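Long-range contacts in Non-structural polyprotein (Sindbis virus, PDB 4GUA), which is a viral polyprotein precursor joining a cysteine protease (nsP2) to the macro and zinc-binding domains of nsP3, and probably cleaves the non-structural polyprotein: residues A[288-292]-A[474-478]; A[310-314]-A[501-505]. All coordinates share one frame; numbering follows the deposited sequence.

In the fold
Both contacts join the antiparallel edge of the seven-stranded sheet (strands 288-294 and 305-312), probably the methyltransferase-like part of nsP2, to elements of the macro domain of nsP3. Their centres are about 12 Å apart. Within the sheet, Arg290 O of interaction 1 lies 2.9 Å from Arg310 N of interaction 2, a probable hydrogen bond, and Phe288 packs on Leu312. On the macro side, Asp475 OD2 and Lys501 NZ form a 2.7 Å salt bridge that ties the loop 474-478 to the end of helix 488-502. Through these shared strands and this bridge the two contacts form one interdomain seam. None of the four cysteines that bind the zinc ion belongs to either contact.

Interaction 1 of 2, residues A[288-292]-A[474-478]; sequences FVRVS and LDRTD
Arg290 carries much of this contact, laying its guanidinium against the loop 474-478. Asp475 CA sits 3.5 Å above one face of the group, offset toward its rim. Thr477 O lies at the edge, close to the guanidinium plane, 2.9 Å from Arg290 NH1. The Asp475 carboxylate adds charge rather than a directed bond: its plane is turned 54° from the guanidinium, and OD1 stands 3.8 Å from Arg290 NH2 in a long salt bridge. That same oxygen is hydrogen-bonded by Tyr346. The Arg290 chain, extended from CG to NE, carries the guanidinium from the strand to the loop. Edge strand 288-294 here meets the link between helix 463-474 and strand 480-484 of the macro domain, and a classic beta bulge at Val289 and Arg290, both facing Arg310, shapes the strand. Arg476 reaches back the other way, its chain bent at chi2 (-16°), which places the guanidinium beside the strand with Val289 O over one face and Val291 N near its edge. Farther along, Ser292 OG donates to Asp478 OD1 (2.9 Å) from the syn side, 25° out of the carboxylate plane. Leu474 to Thr477 form a type I beta turn, closed by a weak bond from Thr477 N to Leu474 O (3.3 Å), with Thr477 OG1 also donating to that oxygen (3.0 Å). Thr477 packs on helix 420-440, whose Asn439 gives its ND2 to Arg476 O.

Interaction 2 of 2, residues A[310-314]-A[501-505]; sequences RQLDN and KESVT
Val504 overlaps the backbone of 312-313 with one branch of its isopropyl group: CG1 approaches Leu312 O at 3.7 Å and Asp313 CB at 3.9 Å. Its other methyl, CG2, is turned to the amide end of Gln311. The two methyls divide the work because CG1 lies anti to the backbone N of Val504 (chi1 174°), which sends it toward Asp313 while CG2 takes the Gln311 side. Gln311 in turn runs out fully extended beyond CG, bringing its amide against the carbonyl of Glu502, near the C-terminal end of helix 488-502. The Glu502 chain bends at chi2 (76°), so that its carboxylate lies at the margin of the contact, near the end of Gln311. Asp313 meets Val504 through its CB; its carboxylate is engaged by Arg318 in a salt bridge, and its backbone bonds to Lys508 farther along the chain. Gln311 also packs on Val289 of the neighbouring strand. The strand changes direction at Gln311, where strand 305-312 nears its end. What results is a small, partly buried interdomain contact, joining an end of a strand in a Rossmann-like methyltransferase fold to the chain leaving a macro-domain helix.

Interaction 1 of 2, residues A[288-292]-A[474-478]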
ATOM      1  N   PHE A 288      11.249   6.380   1.075  1.00 56.83           N
ATOM      2  CA  PHE A 288      11.248   7.241   2.265  1.00 51.13           C
ATOM      3  C   PHE A 288      11.117   6.447   3.552  1.00 51.52           C
ATOM      4  O   PHE A 288      10.566   5.349   3.564  1.00 58.70           O
ATOM      5  CB  PHE A 288      10.113   8.264   2.192  1.00 50.38           C
ATOM      6  CG  PHE A 288      10.272   9.269   1.091  1.00 51.45           C
ATOM      7  CD1 PHE A 288       9.901   8.959  -0.210  1.00 50.61           C
ATOM      8  CD2 PHE A 288      10.776  10.530   1.360  1.00 47.29           C
ATOM      9  CE1 PHE A 288      10.045   9.885  -1.228  1.00 52.37           C
ATOM     10  CE2 PHE A 288      10.920  11.463   0.350  1.00 51.92           C
ATOM     11  CZ  PHE A 288      10.556  11.142  -0.947  1.00 54.22           C
ATOM     12  N   VAL A 289      11.621   7.024   4.638  1.00 55.76           N
ATOM     13  CA  VAL A 289      11.564   6.390   5.951  1.00 59.28           C
ATOM     14  C   VAL A 289      10.121   6.308   6.445  1.00 60.04           C
ATOM     15  O   VAL A 289       9.678   5.268   6.936  1.00 62.89           O
ATOM     16  CB  VAL A 289      12.396   7.182   6.984  1.00 64.49           C
ATOM     17  CG1 VAL A 289      12.345   6.506   8.335  1.00 64.46           C
ATOM     18  CG2 VAL A 289      13.835   7.302   6.528  1.00 66.41           C
ATOM     19  N   ARG A 290       9.394   7.412   6.297  1.00 54.71           N
ATOM     20  CA  ARG A 290       7.995   7.498   6.705  1.00 55.00           C
ATOM     21  C   ARG A 290       7.141   8.092   5.598  1.00 57.81           C
ATOM     22  O   ARG A 290       7.629   8.844   4.751  1.00 60.71           O
ATOM     23  CB  ARG A 290       7.827   8.413   7.913  1.00 53.48           C
ATOM     24  CG  ARG A 290       8.321   7.902   9.240  1.00 56.81           C
ATOM     25  CD  ARG A 290       7.970   8.946  10.281  1.00 62.95           C
ATOM     26  NE  ARG A 290       8.430   8.622  11.624  1.00 68.38           N
ATOM     27  CZ  ARG A 290       7.711   7.984  12.536  1.00 78.59           C
ATOM     28  NH1 ARG A 290       6.480   7.567  12.260  1.00 82.72           N
ATOM     29  NH2 ARG A 290       8.235   7.757  13.732  1.00 83.69           N
ATOM     30  N   VAL A 291       5.859   7.757   5.608  1.00 52.64           N
ATOM     31  CA  VAL A 291       4.897   8.478   4.797  1.00 56.27           C
ATOM     32  C   VAL A 291       3.559   8.533   5.526  1.00 59.52           C
ATOM     33  O   VAL A 291       3.092   7.531   6.072  1.00 58.27           O
ATOM     34  CB  VAL A 291       4.745   7.864   3.381  1.00 57.02           C
ATOM     35  CG1 VAL A 291       4.508   6.373   3.459  1.00 59.68           C
ATOM     36  CG2 VAL A 291       3.620   8.548   2.620  1.00 56.64           C
ATOM     37  N   SER A 292       2.957   9.719   5.524  1.00 62.39           N
ATOM     38  CA  SER A 292       1.679   9.970   6.169  1.00 65.75           C
ATOM     39  C   SER A 292       0.843  10.823   5.226  1.00 65.11           C
ATOM     40  O   SER A 292       1.173  10.945   4.048  1.00 64.06           O
ATOM     41  CB  SER A 292       1.867  10.687   7.503  1.00 73.12           C
ATOM     42  OG  SER A 292       0.668  10.656   8.266  1.00 79.25           O
ATOM     43  N   LEU A 474       6.768   0.923  14.413  1.00 66.98           N
ATOM     44  CA  LEU A 474       6.222   2.209  14.855  1.00 67.57           C
ATOM     45  C   LEU A 474       6.576   3.404  13.975  1.00 65.51           C
ATOM     46  O   LEU A 474       6.075   4.504  14.198  1.00 67.12           O
ATOM     47  CB  LEU A 474       6.615   2.480  16.310  1.00 66.34           C
ATOM     48  CG  LEU A 474       5.817   1.634  17.303  1.00 67.77           C
ATOM     49  CD1 LEU A 474       6.498   1.576  18.649  1.00 74.76           C
ATOM     50  CD2 LEU A 474       4.417   2.202  17.453  1.00 66.86           C
ATOM     51  N   ASP A 475       7.433   3.201  12.984  1.00 66.83           N
ATOM     52  CA  ASP A 475       7.616   4.204  11.941  1.00 68.74           C
ATOM     53  C   ASP A 475       6.320   4.273  11.137  1.00 68.82           C
ATOM     54  O   ASP A 475       6.017   5.267  10.476  1.00 72.32           O
ATOM     55  CB  ASP A 475       8.771   3.818  11.022  1.00 70.70           C
ATOM     56  CG  ASP A 475      10.126   4.013  11.671  1.00 72.47           C
ATOM     57  OD1 ASP A 475      10.184   4.584  12.782  1.00 70.20           O
ATOM     58  OD2 ASP A 475      11.136   3.592  11.061  1.00 73.97           O
ATOM     59  N   ARG A 476       5.552   3.194  11.240  1.00 66.35           N
ATOM     60  CA  ARG A 476       4.311   3.004  10.504  1.00 59.30           C
ATOM     61  C   ARG A 476       3.116   3.567  11.277  1.00 63.38           C
ATOM     62  O   ARG A 476       1.981   3.166  11.038  1.00 63.46           O
ATOM     63  CB  ARG A 476       4.115   1.527  10.166  1.00 59.91           C
ATOM     64  CG  ARG A 476       4.788   1.078   8.867  1.00 56.15           C
ATOM     65  CD  ARG A 476       5.194   2.239   7.984  1.00 62.49           C
ATOM     66  NE  ARG A 476       6.195   1.870   6.987  1.00 67.08           N
ATOM     67  CZ  ARG A 476       6.682   2.712   6.082  1.00 64.63           C
ATOM     68  NH1 ARG A 476       6.242   3.958   6.029  1.00 73.00           N
ATOM     69  NH2 ARG A 476       7.596   2.308   5.219  1.00 60.84           N
ATOM     70  N   THR A 477       3.386   4.390  12.289  1.00 66.64           N
ATOM     71  CA  THR A 477       2.332   5.166  12.944  1.00 65.46           C
ATOM     72  C   THR A 477       2.606   6.675  12.871  1.00 66.40           C
ATOM     73  O   THR A 477       3.655   7.107  12.398  1.00 70.60           O
ATOM     74  CB  THR A 477       2.208   4.792  14.436  1.00 67.11           C
ATOM     75  OG1 THR A 477       3.353   5.272  15.152  1.00 68.43           O
ATOM     76  CG2 THR A 477       2.087   3.287  14.610  1.00 66.47           C
ATOM     77  N   ASP A 478       1.645   7.468  13.336  1.00 68.08           N
ATOM     78  CA  ASP A 478       1.813   8.916  13.473  1.00 69.37           C
ATOM     79  C   ASP A 478       2.149   9.335  14.905  1.00 67.51           C
ATOM     80  O   ASP A 478       2.213  10.518  15.210  1.00 70.19           O
ATOM     81  CB  ASP A 478       0.558   9.641  13.004  1.00 75.48           C
ATOM     82  CG  ASP A 478       0.382   9.579  11.503  1.00 78.26           C
ATOM     83  OD1 ASP A 478       1.407   9.548  10.789  1.00 71.70           O
ATOM     84  OD2 ASP A 478      -0.778   9.558  11.038  1.00 84.54           O
TER

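Interaction 2 of 2, residues A[310-314]-A[501-505]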
ATOM      1  N   ARG A 310       8.560  11.486   4.110  1.00 60.49           N
ATOM      2  CA  ARG A 310       9.576  12.095   4.973  1.00 64.80           C
ATOM      3  C   ARG A 310      10.923  11.377   4.912  1.00 66.16           C
ATOM      4  O   ARG A 310      10.983  10.150   5.042  1.00 62.55           O
ATOM      5  CB  ARG A 310       9.105  12.078   6.427  1.00 69.04           C
ATOM      6  CG  ARG A 310       7.920  12.959   6.735  1.00 71.90           C
ATOM      7  CD  ARG A 310       7.577  12.889   8.218  1.00 73.56           C
ATOM      8  NE  ARG A 310       6.307  13.539   8.507  1.00 76.09           N
ATOM      9  CZ  ARG A 310       6.141  14.856   8.546  1.00 84.20           C
ATOM     10  NH1 ARG A 310       7.168  15.667   8.312  1.00 96.88           N
ATOM     11  NH2 ARG A 310       4.951  15.368   8.815  1.00 76.01           N
ATOM     12  N   GLN A 311      12.000  12.158   4.792  1.00 62.24           N
ATOM     13  CA  GLN A 311      13.357  11.617   4.807  1.00 56.59           C
ATOM     14  C   GLN A 311      13.691  10.654   3.672  1.00 57.89           C
ATOM     15  O   GLN A 311      13.662   9.433   3.855  1.00 53.64           O
ATOM     16  CB  GLN A 311      13.651  10.941   6.140  1.00 61.57           C
ATOM     17  CG  GLN A 311      13.677  11.878   7.317  1.00 62.21           C
ATOM     18  CD  GLN A 311      14.015  11.147   8.595  1.00 70.10           C
ATOM     19  OE1 GLN A 311      15.082  11.343   9.169  1.00 68.21           O
ATOM     20  NE2 GLN A 311      13.104  10.284   9.044  1.00 76.15           N
ATOM     21  N   LEU A 312      13.982  11.208   2.496  1.00 63.75           N
ATOM     22  CA  LEU A 312      14.311  10.392   1.331  1.00 62.62           C
ATOM     23  C   LEU A 312      15.715   9.825   1.441  1.00 58.62           C
ATOM     24  O   LEU A 312      16.684  10.574   1.460  1.00 59.97           O
ATOM     25  CB  LEU A 312      14.286  11.283   0.087  1.00 61.64           C
ATOM     26  CG  LEU A 312      14.967  10.753  -1.180  1.00 58.11           C
ATOM     27  CD1 LEU A 312      14.087   9.732  -1.864  1.00 60.24           C
ATOM     28  CD2 LEU A 312      15.294  11.894  -2.124  1.00 53.03           C
ATOM     29  N   ASP A 313      15.818   8.502   1.558  1.00 57.45           N
ATOM     30  CA  ASP A 313      17.074   7.793   1.314  1.00 63.95           C
ATOM     31  C   ASP A 313      17.079   6.997  -0.004  1.00 68.67           C
ATOM     32  O   ASP A 313      18.087   6.380  -0.366  1.00 68.55           O
ATOM     33  CB  ASP A 313      17.430   6.899   2.500  1.00 69.81           C
ATOM     34  CG  ASP A 313      16.376   5.855   2.781  1.00 74.94           C
ATOM     35  OD1 ASP A 313      15.516   5.622   1.905  1.00 76.31           O
ATOM     36  OD2 ASP A 313      16.397   5.268   3.886  1.00 76.06           O
ATOM     37  N   ASN A 314      15.947   6.998  -0.703  1.00 67.35           N
ATOM     38  CA  ASN A 314      15.783   6.221  -1.936  1.00 67.39           C
ATOM     39  C   ASN A 314      16.238   4.766  -1.784  1.00 67.06           C
ATOM     40  O   ASN A 314      17.004   4.242  -2.594  1.00 65.67           O
ATOM     41  CB  ASN A 314      16.539   6.876  -3.096  1.00 68.52           C
ATOM     42  CG  ASN A 314      16.205   6.248  -4.438  1.00 64.41           C
ATOM     43  OD1 ASN A 314      15.084   5.797  -4.667  1.00 63.19           O
ATOM     44  ND2 ASN A 314      17.189   6.195  -5.322  1.00 68.55           N
ATOM     45  N   LYS A 501      19.642   6.603  13.534  1.00 92.33           N
ATOM     46  CA  LYS A 501      18.487   6.377  12.675  1.00 89.06           C
ATOM     47  C   LYS A 501      17.848   7.667  12.161  1.00 89.36           C
ATOM     48  O   LYS A 501      17.359   7.716  11.032  1.00 89.41           O
ATOM     49  CB  LYS A 501      17.436   5.563  13.431  1.00 86.66           C
ATOM     50  CG  LYS A 501      16.148   5.358  12.657  1.00 87.71           C
ATOM     51  CD  LYS A 501      15.066   4.746  13.526  1.00 86.21           C
ATOM     52  CE  LYS A 501      13.674   5.106  13.008  1.00 80.61           C
ATOM     53  NZ  LYS A 501      13.514   4.840  11.559  1.00 75.34           N
ATOM     54  N   GLU A 502      17.856   8.715  12.976  1.00 96.13           N
ATOM     55  CA  GLU A 502      17.165   9.947  12.608  1.00103.93           C
ATOM     56  C   GLU A 502      17.969  10.714  11.559  1.00100.67           C
ATOM     57  O   GLU A 502      17.431  11.569  10.861  1.00100.28           O
ATOM     58  CB  GLU A 502      16.901  10.822  13.842  1.00111.18           C
ATOM     59  CG  GLU A 502      16.509  12.277  13.541  1.00115.77           C
ATOM     60  CD  GLU A 502      15.062  12.412  13.055  1.00118.94           C
ATOM     61  OE1 GLU A 502      14.315  11.408  13.106  1.00119.69           O
ATOM     62  OE2 GLU A 502      14.667  13.522  12.630  1.00117.54           O
ATOM     63  N   SER A 503      19.258  10.417  11.445  1.00 99.10           N
ATOM     64  CA  SER A 503      20.095  11.153  10.509  1.00100.10           C
ATOM     65  C   SER A 503      20.197  10.456   9.153  1.00 93.65           C
ATOM     66  O   SER A 503      20.845   9.414   9.022  1.00 93.16           O
ATOM     67  CB  SER A 503      21.492  11.347  11.105  1.00103.85           C
ATOM     68  OG  SER A 503      22.341  12.044  10.209  1.00106.96           O
ATOM     69  N   VAL A 504      19.563  11.047   8.142  1.00 83.38           N
ATOM     70  CA  VAL A 504      19.722  10.579   6.773  1.00 75.89           C
ATOM     71  C   VAL A 504      20.436  11.652   5.952  1.00 75.24           C
ATOM     72  O   VAL A 504      19.823  12.628   5.518  1.00 75.48           O
ATOM     73  CB  VAL A 504      18.331  10.299   6.163  1.00 70.31           C
ATOM     74  CG1 VAL A 504      18.431   9.958   4.682  1.00 69.75           C
ATOM     75  CG2 VAL A 504      17.653   9.172   6.917  1.00 70.13           C
ATOM     76  N   THR A 505      21.730  11.464   5.723  1.00 73.51           N
ATOM     77  CA  THR A 505      22.519  12.452   4.996  1.00 77.93           C
ATOM     78  C   THR A 505      22.852  12.070   3.549  1.00 83.84           C
ATOM     79  O   THR A 505      23.436  12.870   2.817  1.00 78.24           O
ATOM     80  CB  THR A 505      23.817  12.759   5.750  1.00 78.13           C
ATOM     81  OG1 THR A 505      24.594  11.560   5.875  1.00 83.76           O
ATOM     82  CG2 THR A 505      23.499  13.292   7.135  1.00 70.47           C
TER